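Local atomic coordinates of regulatory protein SWI6 (Saccharomyces cerevisiae, PDB entry 2XFV), a protein that is the shared subunit of the yeast transcription complexes SBF and MBF, which drive cell-cycle-dependent transcription, represented here by its amino-terminal domain. Residues Y67-N72 with L87-M92. Residues are numbered along the deposited sequence; the frame is centred on the assembly and turned at random.
Sequences YGIAVN and LQLLNM
Met92 reaches the Tyr67 ring with its sulfur and its terminal methyl, both close to the CD1-CE1 bond. Met92 CE lies 3.9 Å from Tyr67 CE1, and Met92 SD is 4.0 Å from Tyr67 CD1. This is a Met-aromatic contact: Met92 SD sits 4.8 Å from the centroid of the Tyr67 ring, 54° off the ring normal. The approach is therefore oblique, and the two side chains cross at about a right angle. Met92 runs out extended, with CG anti to the backbone N (chi1 -175°). A bend at chi3 (73°) then brings CE back to the ring. The second pair is purely apolar. Methyl CD1 of Ile69 meets methyl CD2 of Leu89 at 4.1 Å. No hydrogen bond spans the two segments. A serine in place of Tyr67 would probably leave the Met92 thioether without its aromatic partner and open a gap beside Leu37. Gly68 separates the two contacting residues of 67-72. It ends helix 57-67 in a Schellman motif with positive phi, and the chain turns off there toward Ile69. Met92 points from helix 83-92 toward 67-72, while Leu89 leaves the helix across that direction and reaches Ile69 with the tip of its side chain. Helix 34-43 borders the contact through Leu37, which touches both Tyr67 and Met92. Strand 79-81 borders the other pair, with Ile81 against both Ile69 and Leu89. Within the Swi6 N-terminal domain, the contact thus joins the end of helix 57-67 and the loop after it to helix 83-92.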
ATOM      1  N   TYR A  67       3.620  18.033  -0.418  1.00 19.85           N
ATOM      2  CA  TYR A  67       3.577  16.590  -0.673  1.00 20.51           C
ATOM      3  C   TYR A  67       3.833  16.232  -2.137  1.00 20.74           C
ATOM      4  O   TYR A  67       3.814  15.058  -2.505  1.00 22.06           O
ATOM      5  CB  TYR A  67       2.252  15.984  -0.188  1.00 19.63           C
ATOM      6  CG  TYR A  67       2.149  15.976   1.326  1.00 20.90           C
ATOM      7  CD1 TYR A  67       2.909  15.089   2.085  1.00 24.74           C
ATOM      8  CD2 TYR A  67       1.332  16.885   1.996  1.00 24.85           C
ATOM      9  CE1 TYR A  67       2.843  15.086   3.469  1.00 25.80           C
ATOM     10  CE2 TYR A  67       1.253  16.891   3.392  1.00 23.71           C
ATOM     11  CZ  TYR A  67       2.017  15.987   4.118  1.00 27.35           C
ATOM     12  OH  TYR A  67       1.966  15.980   5.494  1.00 28.07           O
ATOM     13  N   GLY A  68       4.081  17.246  -2.962  1.00 19.79           N
ATOM     14  CA  GLY A  68       4.404  17.025  -4.365  1.00 21.27           C
ATOM     15  C   GLY A  68       3.300  16.300  -5.112  1.00 19.65           C
ATOM     16  O   GLY A  68       3.546  15.367  -5.881  1.00 19.98           O
ATOM     17  N   ILE A  69       2.067  16.728  -4.880  1.00 15.21           N
ATOM     18  CA  ILE A  69       0.917  16.092  -5.500  1.00 15.61           C
ATOM     19  C   ILE A  69       0.494  16.852  -6.761  1.00 16.02           C
ATOM     20  O   ILE A  69       0.071  18.005  -6.679  1.00 18.48           O
ATOM     21  CB  ILE A  69      -0.286  16.071  -4.522  1.00 17.98           C
ATOM     22  CG1 ILE A  69       0.064  15.263  -3.261  1.00 20.84           C
ATOM     23  CG2 ILE A  69      -1.553  15.537  -5.228  1.00 14.66           C
ATOM     24  CD1 ILE A  69      -0.914  15.471  -2.104  1.00 18.27           C
ATOM     25  N   ALA A  70       0.609  16.213  -7.926  1.00 14.70           N
ATOM     26  CA  ALA A  70       0.093  16.796  -9.171  1.00 15.83           C
ATOM     27  C   ALA A  70      -1.403  16.528  -9.258  1.00 17.96           C
ATOM     28  O   ALA A  70      -1.886  15.521  -8.712  1.00 17.33           O
ATOM     29  CB  ALA A  70       0.801  16.182 -10.385  1.00 14.06           C
ATOM     30  N   VAL A  71      -2.133  17.400  -9.951  1.00 15.66           N
ATOM     31  CA  VAL A  71      -3.578  17.229 -10.108  1.00 15.35           C
ATOM     32  C   VAL A  71      -4.006  17.339 -11.566  1.00 17.70           C
ATOM     33  O   VAL A  71      -3.408  18.089 -12.352  1.00 18.86           O
ATOM     34  CB  VAL A  71      -4.405  18.226  -9.235  1.00 18.80           C
ATOM     35  CG1 VAL A  71      -4.083  18.025  -7.727  1.00 16.54           C
ATOM     36  CG2 VAL A  71      -4.136  19.668  -9.656  1.00 14.51           C
ATOM     37  N   ASN A  72      -5.019  16.556 -11.922  1.00 15.96           N
ATOM     38  CA  ASN A  72      -5.724  16.718 -13.178  1.00 15.36           C
ATOM     39  C   ASN A  72      -6.965  17.566 -12.935  1.00 16.29           C
ATOM     40  O   ASN A  72      -7.537  17.561 -11.833  1.00 17.52           O
ATOM     41  CB  ASN A  72      -6.107  15.366 -13.784  1.00 15.06           C
ATOM     42  CG  ASN A  72      -4.901  14.631 -14.346  1.00 19.41           C
ATOM     43  OD1 ASN A  72      -4.447  14.909 -15.463  1.00 25.57           O
ATOM     44  ND2 ASN A  72      -4.372  13.717 -13.576  1.00 17.55           N
ATOM     45  N   LEU A  87      -2.932   5.509  -4.287  1.00 16.19           N
ATOM     46  CA  LEU A  87      -2.298   4.414  -3.532  1.00 18.38           C
ATOM     47  C   LEU A  87      -1.149   4.909  -2.640  1.00 19.80           C
ATOM     48  O   LEU A  87      -1.014   4.490  -1.482  1.00 18.26           O
ATOM     49  CB  LEU A  87      -1.819   3.298  -4.475  1.00 18.22           C
ATOM     50  CG  LEU A  87      -2.957   2.529  -5.170  1.00 23.47           C
ATOM     51  CD1 LEU A  87      -2.505   1.881  -6.484  1.00 22.39           C
ATOM     52  CD2 LEU A  87      -3.545   1.490  -4.226  1.00 23.96           C
ATOM     53  N   GLN A  88      -0.325   5.806  -3.169  1.00 17.51           N
ATOM     54  CA  GLN A  88       0.752   6.388  -2.375  1.00 18.13           C
ATOM     55  C   GLN A  88       0.251   7.091  -1.117  1.00 19.80           C
ATOM     56  O   GLN A  88       0.847   6.944  -0.040  1.00 17.98           O
ATOM     57  CB  GLN A  88       1.558   7.378  -3.217  1.00 19.60           C
ATOM     58  CG  GLN A  88       2.521   6.723  -4.171  1.00 24.46           C
ATOM     59  CD  GLN A  88       3.241   7.748  -5.005  1.00 29.41           C
ATOM     60  OE1 GLN A  88       2.628   8.696  -5.495  1.00 25.88           O
ATOM     61  NE2 GLN A  88       4.549   7.577  -5.162  1.00 24.84           N
ATOM     62  N   LEU A  89      -0.818   7.877  -1.253  1.00 17.29           N
ATOM     63  CA  LEU A  89      -1.407   8.585  -0.106  1.00 14.41           C
ATOM     64  C   LEU A  89      -2.009   7.622   0.927  1.00 17.08           C
ATOM     65  O   LEU A  89      -1.846   7.816   2.131  1.00 17.09           O
ATOM     66  CB  LEU A  89      -2.456   9.626  -0.560  1.00 14.80           C
ATOM     67  CG  LEU A  89      -1.929  10.807  -1.400  1.00 18.86           C
ATOM     68  CD1 LEU A  89      -3.073  11.718  -1.894  1.00 16.85           C
ATOM     69  CD2 LEU A  89      -0.881  11.617  -0.636  1.00 21.84           C
ATOM     70  N   LEU A  90      -2.708   6.588   0.473  1.00 18.55           N
ATOM     71  CA  LEU A  90      -3.246   5.606   1.415  1.00 18.09           C
ATOM     72  C   LEU A  90      -2.122   4.913   2.179  1.00 18.70           C
ATOM     73  O   LEU A  90      -2.220   4.688   3.394  1.00 20.11           O
ATOM     74  CB  LEU A  90      -4.104   4.568   0.691  1.00 16.99           C
ATOM     75  CG  LEU A  90      -5.403   5.071   0.074  1.00 17.92           C
ATOM     76  CD1 LEU A  90      -6.028   3.944  -0.751  1.00 14.66           C
ATOM     77  CD2 LEU A  90      -6.359   5.550   1.182  1.00 20.45           C
ATOM     78  N   ASN A  91      -1.052   4.570   1.471  1.00 19.39           N
ATOM     79  CA  ASN A  91       0.113   3.965   2.126  1.00 17.98           C
ATOM     80  C   ASN A  91       0.748   4.904   3.159  1.00 21.68           C
ATOM     81  O   ASN A  91       1.043   4.493   4.299  1.00 21.38           O
ATOM     82  CB  ASN A  91       1.154   3.533   1.079  1.00 16.02           C
ATOM     83  CG  ASN A  91       2.332   2.768   1.696  1.00 18.49           C
ATOM     84  OD1 ASN A  91       2.143   1.788   2.424  1.00 21.86           O
ATOM     85  ND2 ASN A  91       3.550   3.211   1.396  1.00 17.40           N
ATOM     86  N   MET A  92       0.974   6.155   2.757  1.00 18.57           N
ATOM     87  CA  MET A  92       1.578   7.160   3.641  1.00 20.50           C
ATOM     88  C   MET A  92       0.764   7.358   4.932  1.00 24.49           C
ATOM     89  O   MET A  92       1.328   7.508   6.023  1.00 20.77           O
ATOM     90  CB  MET A  92       1.710   8.512   2.918  1.00 18.68           C
ATOM     91  CG  MET A  92       2.447   9.577   3.740  1.00 21.55           C
ATOM     92  SD  MET A  92       2.516  11.191   2.931  1.00 21.92           S
ATOM     93  CE  MET A  92       0.824  11.750   3.116  1.00 26.21           C
TER